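PDB 4L9P: CaaX farnesyltransferase beta subunit Ram1 from Aspergillus fumigatus, which probably catalyses, together with its alpha subunit, transfer of a farnesyl group to the cysteine of C-terminal CaaX motifs, contributing the peptide-binding side of the zinc-dependent enzyme. Local coordinates for residues L231-F241 with L281-Y291; D365-N374 with Y432-T443. All coordinates share one frame; numbering follows the deposited sequence. Where two conformers were deposited one is given.

Overall arrangement
Both contacts belong to the alpha-alpha toroid of the beta subunit, but they share no element: contact 1 joins the end of helix 224-234 and its following turn to the loop entering helix 288-293, contact 2 the short helix 368-371 to helix 431-444. Their centres lie 29 Å apart and their nearest atoms about 15 Å apart. Contact 2 is wholly buried near the middle of the chain and holds zinc and part of the isoprenoid pocket; contact 1 is peripheral and only partly buried. The chemistry follows: in 231-241 with 281-291 a lysine gathers backbone carbonyls of turns, whereas in 365-374 with 432-443 metal ligands and aromatic side chains dominate.

Contact 1. Residues L231-F241 with L281-Y291; sequences LGKLKQPDGGF and LETFTDGLPEY. With EDO (1,2-ethanediol), chain O.
K235 reaches across to the turn at F284-D286, where its ammonium group holds two backbone carbonyls: NZ lies 2.8 Å from F284 O and 2.7 Å from D286 O. A third bond, from NZ to G239 O in its own segment, ties both turns to one charge. CG stands anti to the backbone N (chi1 -179°) and the chain bends at chi2, which brings NZ in among the three oxygens; F284 O is met from above its carbonyl plane. Packing is tight on both flanks of this lysine. The F284 ring directs its edge at the last helical turn, CZ 3.6 Å from G232 N, and its CD2 meets F241 CE2. L281 CD1 packs against Q236 O and K235 CE. Beyond the turn, G240 CA sits over the centre of the Y291 ring, a CH-pi contact 9° off the ring normal, and G239 CA approaches G287 O at 3.6 Å in a CA-H...O contact, where the two backbones come closest. The solvent side is looser. There a water bridges D238 O and G287 O, while D238 N binds an ethanediol probably left from crystallisation. D238 OD1 accepts from G240 N, closing an Asx turn. Around this loop packing, F241 and L288 rest on helix 251-263, L288 also meets helix 312-323, and D238 packs against F216 of the alpha subunit Ram2.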
loop_
_atom_site.group_PDB
_atom_site.type_symbol
_atom_site.label_atom_id
_atom_site.label_comp_id
_atom_site.label_asym_id
_atom_site.label_seq_id
_atom_site.Cartn_x
_atom_site.Cartn_y
_atom_site.Cartn_z
ATOM N N LEU B 231 -1.302 20.688 7.211
ATOM C CA LEU B 231 -0.713 19.358 7.511
ATOM C C LEU B 231 -0.502 19.196 9.015
ATOM O O LEU B 231 -0.628 18.112 9.562
ATOM C CB LEU B 231 0.629 19.189 6.810
ATOM C CG LEU B 231 0.543 18.925 5.318
ATOM C CD1 LEU B 231 1.974 18.973 4.745
ATOM C CD2 LEU B 231 -0.135 17.592 5.029
ATOM N N GLY B 232 -0.152 20.286 9.707
ATOM C CA GLY B 232 0.019 20.190 11.154
ATOM C C GLY B 232 -1.259 19.762 11.893
ATOM O O GLY B 232 -1.180 19.154 12.960
ATOM N N LYS B 233 -2.425 20.095 11.318
ATOM C CA LYS B 233 -3.691 19.650 11.888
ATOM C C LYS B 233 -3.922 18.146 11.819
ATOM O O LYS B 233 -4.759 17.591 12.549
ATOM C CB LYS B 233 -4.880 20.392 11.261
ATOM C CG LYS B 233 -4.787 21.886 11.467
ATOM C CD LYS B 233 -5.926 22.570 10.731
ATOM C CE LYS B 233 -5.838 24.091 10.986
ATOM N NZ LYS B 233 -6.935 24.801 10.300
ATOM N N LEU B 234 -3.233 17.510 10.889
ATOM C CA LEU B 234 -3.401 16.067 10.676
ATOM C C LEU B 234 -2.566 15.224 11.619
ATOM O O LEU B 234 -2.800 14.021 11.743
ATOM C CB LEU B 234 -3.072 15.723 9.245
ATOM C CG LEU B 234 -3.836 16.542 8.183
ATOM C CD1 LEU B 234 -3.452 16.077 6.786
ATOM C CD2 LEU B 234 -5.394 16.515 8.262
ATOM N N LYS B 235 -1.547 15.831 12.259
ATOM C CA LYS B 235 -0.670 15.063 13.124
ATOM C C LYS B 235 -1.449 14.582 14.325
ATOM O O LYS B 235 -2.108 15.390 15.000
ATOM C CB LYS B 235 0.511 15.979 13.574
ATOM C CG LYS B 235 1.509 15.286 14.463
ATOM C CD LYS B 235 2.375 14.253 13.726
ATOM C CE LYS B 235 3.452 13.701 14.707
ATOM N NZ LYS B 235 4.355 12.736 14.060
ATOM N N GLN B 236 -1.349 13.294 14.630
ATOM C CA GLN B 236 -2.106 12.684 15.717
ATOM C C GLN B 236 -1.239 12.386 16.933
ATOM O O GLN B 236 -0.024 12.250 16.815
ATOM C CB GLN B 236 -2.703 11.359 15.245
ATOM C CG GLN B 236 -3.682 11.539 14.070
ATOM C CD GLN B 236 -4.792 12.569 14.413
ATOM O OE1 GLN B 236 -4.973 13.638 13.713
ATOM N NE2 GLN B 236 -5.512 12.282 15.455
ATOM N N PRO B 237 -1.852 12.206 18.117
ATOM C CA PRO B 237 -1.055 11.926 19.330
ATOM C C PRO B 237 -0.174 10.692 19.214
ATOM O O PRO B 237 0.890 10.648 19.826
ATOM C CB PRO B 237 -2.126 11.668 20.388
ATOM C CG PRO B 237 -3.255 12.570 19.910
ATOM C CD PRO B 237 -3.282 12.401 18.414
ATOM N N ASP B 238 -0.630 9.690 18.461
ATOM C CA ASP B 238 0.141 8.457 18.330
ATOM C C ASP B 238 1.274 8.533 17.315
ATOM O O ASP B 238 1.957 7.534 17.086
ATOM C CB ASP B 238 -0.753 7.235 18.048
ATOM C CG ASP B 238 -1.319 7.220 16.644
ATOM O OD1 ASP B 238 -1.128 8.182 15.871
ATOM O OD2 ASP B 238 -1.933 6.191 16.317
ATOM N N GLY B 239 1.503 9.726 16.756
ATOM C CA GLY B 239 2.628 9.909 15.859
ATOM C C GLY B 239 2.320 9.866 14.366
ATOM O O GLY B 239 3.078 10.364 13.545
ATOM N N GLY B 240 1.178 9.264 14.035
ATOM C CA GLY B 240 0.727 9.202 12.650
ATOM C C GLY B 240 -0.017 10.436 12.196
ATOM O O GLY B 240 -0.076 11.496 12.890
ATOM N N PHE B 241 -0.671 10.299 11.030
ATOM C CA PHE B 241 -1.389 11.408 10.392
ATOM C C PHE B 241 -2.720 10.887 9.875
ATOM O O PHE B 241 -2.807 9.797 9.274
ATOM C CB PHE B 241 -0.611 11.901 9.153
ATOM C CG PHE B 241 0.631 12.639 9.490
ATOM C CD1 PHE B 241 1.821 11.954 9.779
ATOM C CD2 PHE B 241 0.587 14.026 9.544
ATOM C CE1 PHE B 241 2.993 12.706 10.099
ATOM C CE2 PHE B 241 1.755 14.780 9.904
ATOM C CZ PHE B 241 2.945 14.116 10.181
ATOM N N LEU B 281 4.100 16.416 21.404
ATOM C CA LEU B 281 4.856 16.320 20.146
ATOM C C LEU B 281 5.297 17.729 19.689
ATOM O O LEU B 281 4.584 18.728 19.908
ATOM C CB LEU B 281 3.968 15.691 19.079
ATOM C CG LEU B 281 3.472 14.298 19.487
ATOM C CD1 LEU B 281 2.653 13.747 18.357
ATOM C CD2 LEU B 281 4.606 13.324 19.774
ATOM N N GLU B 282 6.479 17.843 19.105
ATOM C CA GLU B 282 6.996 19.156 18.697
ATOM C C GLU B 282 7.201 19.272 17.200
ATOM O O GLU B 282 7.136 20.393 16.687
ATOM C CB GLU B 282 8.354 19.426 19.383
ATOM C CG GLU B 282 8.271 19.607 20.883
ATOM C CD GLU B 282 9.639 19.843 21.462
ATOM O OE1 GLU B 282 10.346 18.834 21.679
ATOM O OE2 GLU B 282 10.033 21.033 21.647
ATOM N N THR B 283 7.455 18.148 16.491
ATOM C CA THR B 283 7.767 18.229 15.081
ATOM C C THR B 283 6.926 17.217 14.330
ATOM O O THR B 283 6.269 16.341 14.923
ATOM C CB THR B 283 9.228 17.852 14.809
ATOM O OG1 THR B 283 9.397 16.448 15.048
ATOM C CG2 THR B 283 10.255 18.673 15.698
ATOM N N PHE B 284 6.953 17.381 13.020
ATOM C CA PHE B 284 6.158 16.467 12.159
ATOM C C PHE B 284 6.614 15.026 12.281
ATOM O O PHE B 284 5.805 14.101 12.034
ATOM C CB PHE B 284 6.258 16.910 10.703
ATOM C CG PHE B 284 5.299 18.025 10.368
ATOM C CD1 PHE B 284 5.620 19.365 10.605
ATOM C CD2 PHE B 284 4.024 17.739 9.888
ATOM C CE1 PHE B 284 4.695 20.398 10.308
ATOM C CE2 PHE B 284 3.138 18.760 9.578
ATOM C CZ PHE B 284 3.447 20.083 9.800
ATOM N N THR B 285 7.877 14.807 12.659
ATOM C CA THR B 285 8.423 13.431 12.682
ATOM C C THR B 285 8.406 12.821 14.085
ATOM O O THR B 285 8.701 11.652 14.259
ATOM C CB THR B 285 9.835 13.393 12.066
ATOM O OG1 THR B 285 10.686 14.267 12.841
ATOM C CG2 THR B 285 9.805 13.811 10.584
ATOM N N ASP B 286 8.057 13.613 15.096
ATOM C CA ASP B 286 8.016 13.095 16.479
ATOM C C ASP B 286 7.000 11.989 16.600
ATOM O O ASP B 286 5.843 12.168 16.236
ATOM C CB ASP B 286 7.648 14.231 17.407
ATOM C CG ASP B 286 8.829 15.009 17.909
ATOM O OD1 ASP B 286 9.967 14.553 17.760
ATOM O OD2 ASP B 286 8.572 16.088 18.509
ATOM N N GLY B 287 7.431 10.818 17.071
ATOM C CA GLY B 287 6.548 9.682 17.301
ATOM C C GLY B 287 6.258 8.941 16.005
ATOM O O GLY B 287 5.573 7.897 16.035
ATOM N N LEU B 288 6.758 9.424 14.871
ATOM C CA LEU B 288 6.391 8.834 13.559
ATOM C C LEU B 288 7.038 7.463 13.255
ATOM O O LEU B 288 6.335 6.517 12.963
ATOM C CB LEU B 288 6.708 9.818 12.429
ATOM C CG LEU B 288 6.391 9.311 11.005
ATOM C CD1 LEU B 288 4.908 8.866 10.866
ATOM C CD2 LEU B 288 6.719 10.439 10.047
ATOM N N PRO B 289 8.359 7.319 13.422
ATOM C CA PRO B 289 8.877 5.962 13.147
ATOM C C PRO B 289 8.353 4.943 14.187
ATOM O O PRO B 289 8.209 3.769 13.838
ATOM C CB PRO B 289 10.425 6.125 13.199
ATOM C CG PRO B 289 10.629 7.355 14.104
ATOM C CD PRO B 289 9.412 8.282 13.813
ATOM N N GLU B 290 8.134 5.372 15.433
ATOM C CA GLU B 290 7.534 4.472 16.414
ATOM C C GLU B 290 6.118 4.027 15.963
ATOM O O GLU B 290 5.778 2.825 16.080
ATOM C CB GLU B 290 7.452 5.166 17.777
ATOM C CG GLU B 290 8.833 5.527 18.337
ATOM C CD GLU B 290 9.324 6.898 17.962
ATOM O OE1 GLU B 290 8.807 7.525 17.040
ATOM O OE2 GLU B 290 10.274 7.380 18.626
ATOM N N TYR B 291 5.322 4.950 15.423
ATOM C CA TYR B 291 4.012 4.618 14.901
ATOM C C TYR B 291 4.180 3.598 13.762
ATOM O O TYR B 291 3.463 2.586 13.692
ATOM C CB TYR B 291 3.348 5.891 14.404
ATOM C CG TYR B 291 2.173 5.657 13.487
ATOM C CD1 TYR B 291 0.936 5.298 13.987
ATOM C CD2 TYR B 291 2.325 5.756 12.116
ATOM C CE1 TYR B 291 -0.170 5.096 13.148
ATOM C CE2 TYR B 291 1.294 5.561 11.267
ATOM C CZ TYR B 291 0.056 5.189 11.735
ATOM O OH TYR B 291 -0.976 5.079 10.839
HETATM C C1 EDO O . -3.950 8.768 17.067
HETATM O O1 EDO O . -3.477 9.251 18.332
HETATM C C2 EDO O . -5.431 8.973 16.766
HETATM O O2 EDO O . -6.058 10.245 16.948
HETATM O O HOH W 1 4.581 7.107 18.552
HETATM O O HOH W 2 -0.403 7.793 9.703
#

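Contact 2. Residues D365-N374 with Y432-T443; sequences DGCYSHWVGN and YHTCYALTGLST. With ZN (zinc ion), chain J; FII ([(3,7,11-trimethyl-dodeca-2,6,10-trienyloxycarbamoyl)-methyl]-phosphonic acid), chain Q.
This is a buried metal-site contact at the heart of the alpha-alpha toroid, where the turn and short helix 368-371 lie against helix 431-444 and the two jointly hold zinc and line the isoprenoid pocket. D365 OD2 and H433 NE2 each stand 2.0 Å from the zinc ion, and C367 SG binds it at 2.4 Å; D365 OD1 adds a longer second carboxylate bond at 2.6 Å. That same OD1 caps the turn by accepting a nearly straight bond from C367 N (173°), so one carboxylate serves metal and backbone alike. C367 SG, between its own backbone N and carbonyl carbon (chi1 66°), points at the zinc and meets the Y432 ring at its edge. W371 NE1 donates to Y432 OH at 3.0 Å, joining two residues of the ligand pocket. Further along, H370, W371 and Y436 form an aromatic cluster: W371 CZ2 lies over one face of the Y436 ring, 3.6 Å from CZ, while the near-parallel H370 ring is slid aside. H370 ND1 accepts from N374 ND2 in the planes of both groups, and T443 OG1 donates to N374 OD1 at 2.8 Å. Where the backbones come closest, G440 lies against S369, with no side chain of its own to part them. One indole face carries FII C12, and Y368 OH donates to a phosphonate oxygen of the inhibitor. A side chain of the bound peptide also binds the zinc, so metal, peptide and isoprenoid analog meet here, as farnesyl transfer to a zinc-bound thiolate would require.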
loop_
_atom_site.group_PDB
_atom_site.type_symbol
_atom_site.label_atom_id
_atom_site.label_comp_id
_atom_site.label_asym_id
_atom_site.label_seq_id
_atom_site.Cartn_x
_atom_site.Cartn_y
_atom_site.Cartn_z
ATOM N N ASP B 365 -1.197 -8.606 -9.089
ATOM C CA ASP B 365 -1.793 -7.429 -9.715
ATOM C C ASP B 365 -0.654 -6.512 -10.136
ATOM O O ASP B 365 0.294 -6.267 -9.374
ATOM C CB ASP B 365 -2.713 -6.747 -8.626
ATOM C CG ASP B 365 -3.266 -5.445 -9.023
ATOM O OD1 ASP B 365 -2.856 -4.790 -10.013
ATOM O OD2 ASP B 365 -4.210 -4.989 -8.352
ATOM N N GLY B 366 -0.733 -6.093 -11.389
ATOM C CA GLY B 366 0.322 -5.245 -11.948
ATOM C C GLY B 366 0.583 -3.972 -11.158
ATOM O O GLY B 366 1.707 -3.433 -11.260
ATOM N N CYS B 367 -0.378 -3.423 -10.377
ATOM C CA CYS B 367 0.002 -2.177 -9.679
ATOM C C CYS B 367 1.014 -2.430 -8.537
ATOM O O CYS B 367 1.758 -1.507 -8.157
ATOM C CB CYS B 367 -1.235 -1.378 -9.163
ATOM S SG CYS B 367 -2.195 -2.289 -7.815
ATOM N N TYR B 368 1.061 -3.670 -8.058
ATOM C CA TYR B 368 2.057 -3.993 -7.029
ATOM C C TYR B 368 3.468 -4.020 -7.638
ATOM O O TYR B 368 4.431 -4.119 -6.893
ATOM C CB TYR B 368 1.729 -5.312 -6.277
ATOM C CG TYR B 368 0.369 -5.198 -5.563
ATOM C CD1 TYR B 368 0.087 -4.060 -4.803
ATOM C CD2 TYR B 368 -0.593 -6.159 -5.751
ATOM C CE1 TYR B 368 -1.201 -3.892 -4.173
ATOM C CE2 TYR B 368 -1.857 -6.039 -5.143
ATOM C CZ TYR B 368 -2.129 -4.882 -4.402
ATOM O OH TYR B 368 -3.352 -4.743 -3.780
ATOM N N SER B 369 3.565 -3.982 -8.977
ATOM C CA SER B 369 4.900 -3.836 -9.555
ATOM C C SER B 369 5.578 -2.592 -8.990
ATOM O O SER B 369 6.818 -2.600 -8.774
ATOM C CB SER B 369 4.777 -3.679 -11.077
ATOM O OG SER B 369 4.017 -4.751 -11.590
ATOM N N HIS B 370 4.806 -1.532 -8.670
ATOM C CA HIS B 370 5.311 -0.431 -7.892
ATOM C C HIS B 370 5.252 -0.668 -6.402
ATOM O O HIS B 370 6.293 -0.639 -5.701
ATOM C CB HIS B 370 4.578 0.849 -8.204
ATOM C CG HIS B 370 4.872 1.905 -7.192
ATOM N ND1 HIS B 370 6.156 2.403 -7.001
ATOM C CD2 HIS B 370 4.074 2.507 -6.254
ATOM C CE1 HIS B 370 6.129 3.265 -5.980
ATOM N NE2 HIS B 370 4.884 3.345 -5.507
ATOM N N TRP B 371 4.068 -0.980 -5.847
ATOM C CA TRP B 371 3.997 -0.919 -4.358
ATOM C C TRP B 371 4.930 -1.943 -3.727
ATOM O O TRP B 371 5.581 -1.631 -2.723
ATOM C CB TRP B 371 2.556 -1.165 -3.865
ATOM C CG TRP B 371 1.563 -0.162 -4.429
ATOM C CD1 TRP B 371 0.532 -0.415 -5.302
ATOM C CD2 TRP B 371 1.553 1.244 -4.199
ATOM N NE1 TRP B 371 -0.122 0.747 -5.634
ATOM C CE2 TRP B 371 0.479 1.793 -4.976
ATOM C CE3 TRP B 371 2.314 2.088 -3.404
ATOM C CZ2 TRP B 371 0.207 3.171 -5.014
ATOM C CZ3 TRP B 371 2.053 3.448 -3.444
ATOM C CH2 TRP B 371 0.980 3.972 -4.229
ATOM N N VAL B 372 4.960 -3.186 -4.255
ATOM C CA VAL B 372 5.906 -4.173 -3.756
ATOM C C VAL B 372 7.275 -3.959 -4.426
ATOM O O VAL B 372 8.297 -3.979 -3.736
ATOM C CB VAL B 372 5.368 -5.602 -3.992
ATOM C CG1 VAL B 372 6.420 -6.642 -3.680
ATOM C CG2 VAL B 372 4.107 -5.827 -3.120
ATOM N N GLY B 373 7.309 -3.749 -5.757
ATOM C CA GLY B 373 8.602 -3.687 -6.473
ATOM C C GLY B 373 9.513 -2.616 -5.883
ATOM O O GLY B 373 10.714 -2.842 -5.687
ATOM N N ASN B 374 8.964 -1.438 -5.573
ATOM C CA ASN B 374 9.788 -0.354 -5.066
ATOM C C ASN B 374 10.065 -0.448 -3.585
ATOM O O ASN B 374 10.872 0.360 -3.058
ATOM C CB ASN B 374 9.222 1.016 -5.464
ATOM C CG ASN B 374 9.762 1.453 -6.829
ATOM O OD1 ASN B 374 10.990 1.278 -7.094
ATOM N ND2 ASN B 374 8.928 2.072 -7.661
ATOM N N TYR B 432 -4.301 4.343 -13.514
ATOM C CA TYR B 432 -3.617 3.948 -12.252
ATOM C C TYR B 432 -2.767 2.703 -12.521
ATOM O O TYR B 432 -1.545 2.677 -12.171
ATOM C CB TYR B 432 -4.669 3.686 -11.152
ATOM C CG TYR B 432 -4.209 2.903 -9.973
ATOM C CD1 TYR B 432 -3.608 3.539 -8.859
ATOM C CD2 TYR B 432 -4.335 1.513 -9.960
ATOM C CE1 TYR B 432 -3.160 2.785 -7.776
ATOM C CE2 TYR B 432 -3.908 0.761 -8.872
ATOM C CZ TYR B 432 -3.316 1.391 -7.782
ATOM O OH TYR B 432 -2.855 0.592 -6.750
ATOM N N HIS B 433 -3.367 1.651 -13.113
ATOM C CA HIS B 433 -2.617 0.441 -13.432
ATOM C C HIS B 433 -1.537 0.713 -14.491
ATOM O O HIS B 433 -0.481 0.069 -14.466
ATOM C CB HIS B 433 -3.558 -0.700 -13.803
ATOM C CG HIS B 433 -4.177 -1.292 -12.561
ATOM N ND1 HIS B 433 -5.453 -0.971 -12.135
ATOM C CD2 HIS B 433 -3.636 -2.120 -11.639
ATOM C CE1 HIS B 433 -5.663 -1.579 -10.957
ATOM N NE2 HIS B 433 -4.573 -2.270 -10.634
ATOM N N THR B 434 -1.797 1.617 -15.408
ATOM C CA THR B 434 -0.810 1.954 -16.432
ATOM C C THR B 434 0.382 2.648 -15.757
ATOM O O THR B 434 1.559 2.242 -15.969
ATOM C CB THR B 434 -1.437 2.896 -17.497
ATOM O OG1 THR B 434 -2.522 2.212 -18.110
ATOM C CG2 THR B 434 -0.397 3.266 -18.553
ATOM N N CYS B 435 0.127 3.668 -14.931
ATOM C CA CYS B 435 1.235 4.293 -14.232
ATOM C C CYS B 435 2.092 3.298 -13.417
ATOM O O CYS B 435 3.353 3.300 -13.497
ATOM C CB CYS B 435 0.644 5.366 -13.276
ATOM S SG CYS B 435 1.822 6.127 -12.145
ATOM N N TYR B 436 1.426 2.489 -12.579
ATOM C CA TYR B 436 2.211 1.685 -11.646
ATOM C C TYR B 436 2.846 0.437 -12.276
ATOM O O TYR B 436 3.930 0.049 -11.832
ATOM C CB TYR B 436 1.402 1.362 -10.373
ATOM C CG TYR B 436 1.210 2.644 -9.562
ATOM C CD1 TYR B 436 2.305 3.422 -9.124
ATOM C CD2 TYR B 436 -0.075 3.099 -9.252
ATOM C CE1 TYR B 436 2.153 4.568 -8.352
ATOM C CE2 TYR B 436 -0.237 4.245 -8.507
ATOM C CZ TYR B 436 0.838 4.987 -8.046
ATOM O OH TYR B 436 0.667 6.147 -7.305
ATOM N N ALA B 437 2.247 -0.130 -13.334
ATOM C CA ALA B 437 2.966 -1.198 -14.054
ATOM C C ALA B 437 4.202 -0.619 -14.750
ATOM O O ALA B 437 5.265 -1.248 -14.695
ATOM C CB ALA B 437 2.075 -1.860 -15.074
ATOM N N LEU B 438 4.091 0.579 -15.337
ATOM C CA LEU B 438 5.270 1.202 -15.953
ATOM C C LEU B 438 6.318 1.535 -14.907
ATOM O O LEU B 438 7.510 1.384 -15.123
ATOM C CB LEU B 438 4.875 2.440 -16.752
ATOM C CG LEU B 438 4.048 2.137 -18.023
ATOM C CD1 LEU B 438 3.533 3.480 -18.558
ATOM C CD2 LEU B 438 4.898 1.448 -19.089
ATOM N N THR B 439 5.873 2.003 -13.736
ATOM C CA THR B 439 6.808 2.387 -12.676
ATOM C C THR B 439 7.619 1.148 -12.257
ATOM O O THR B 439 8.849 1.179 -12.118
ATOM C CB THR B 439 6.036 2.976 -11.482
ATOM O OG1 THR B 439 5.460 4.232 -11.859
ATOM C CG2 THR B 439 6.976 3.234 -10.337
ATOM N N GLY B 440 6.943 0.012 -12.069
ATOM C CA GLY B 440 7.631 -1.221 -11.730
ATOM C C GLY B 440 8.556 -1.735 -12.823
ATOM O O GLY B 440 9.634 -2.227 -12.492
ATOM N N LEU B 441 8.150 -1.611 -14.095
ATOM C CA LEU B 441 9.046 -1.999 -15.167
ATOM C C LEU B 441 10.308 -1.122 -15.106
ATOM O O LEU B 441 11.428 -1.607 -15.307
ATOM C CB LEU B 441 8.307 -1.840 -16.480
ATOM C CG LEU B 441 9.195 -2.283 -17.707
ATOM C CD1 LEU B 441 9.698 -3.752 -17.631
ATOM C CD2 LEU B 441 8.323 -2.046 -18.965
ATOM N N SER B 442 10.137 0.169 -14.819
ATOM C CA SER B 442 11.339 1.035 -14.737
ATOM C C SER B 442 12.241 0.539 -13.623
ATOM O O SER B 442 13.472 0.488 -13.777
ATOM C CB SER B 442 10.953 2.493 -14.575
ATOM O OG SER B 442 12.175 3.255 -14.525
ATOM N N THR B 443 11.688 0.210 -12.443
ATOM C CA THR B 443 12.520 -0.210 -11.303
ATOM C C THR B 443 13.448 -1.354 -11.662
ATOM O O THR B 443 14.614 -1.381 -11.268
ATOM C CB THR B 443 11.593 -0.713 -10.152
ATOM O OG1 THR B 443 10.783 0.370 -9.719
ATOM C CG2 THR B 443 12.354 -1.353 -8.952
HETATM ZN ZN ZN J . -4.227 -3.008 -8.771
HETATM C C1 FII Q . 0.207 6.618 -1.606
HETATM C C2 FII Q . -1.032 5.766 -1.546
HETATM C C6 FII Q . -2.305 6.500 -1.491
HETATM C C10 FII Q . -0.880 4.353 -1.156
HETATM C C11 FII Q . -2.054 3.393 -0.964
HETATM C C12 FII Q . -2.169 2.539 -2.261
HETATM C C15 FII Q . -2.944 1.228 -2.169
HETATM C C18 FII Q . -3.089 0.357 -3.411
HETATM C C22 FII Q . -3.875 1.111 -1.004
HETATM C C23 FII Q . -4.343 -0.306 -0.713
HETATM C C24 FII Q . -5.450 -0.331 0.272
HETATM C C27 FII Q . -6.181 -1.634 0.209
HETATM C C30 FII Q . -5.639 -2.719 1.123
HETATM C C34 FII Q . -7.615 -1.523 -0.148
HETATM C C35 FII Q . -8.585 -2.675 0.006
HETATM O O36 FII Q . -9.048 -3.122 -1.255
HETATM N N42 FII Q . -8.079 -3.488 -2.150
HETATM C C43 FII Q . -7.919 -4.879 -2.227
HETATM O O44 FII Q . -8.534 -5.706 -1.536
HETATM C C45 FII Q . -6.906 -5.300 -3.281
HETATM P P46 FII Q . -5.957 -6.849 -2.845
HETATM O O49 FII Q . -5.509 -6.670 -1.443
HETATM O O50 FII Q . -6.849 -8.024 -3.098
HETATM O O51 FII Q . -4.788 -6.793 -3.851
#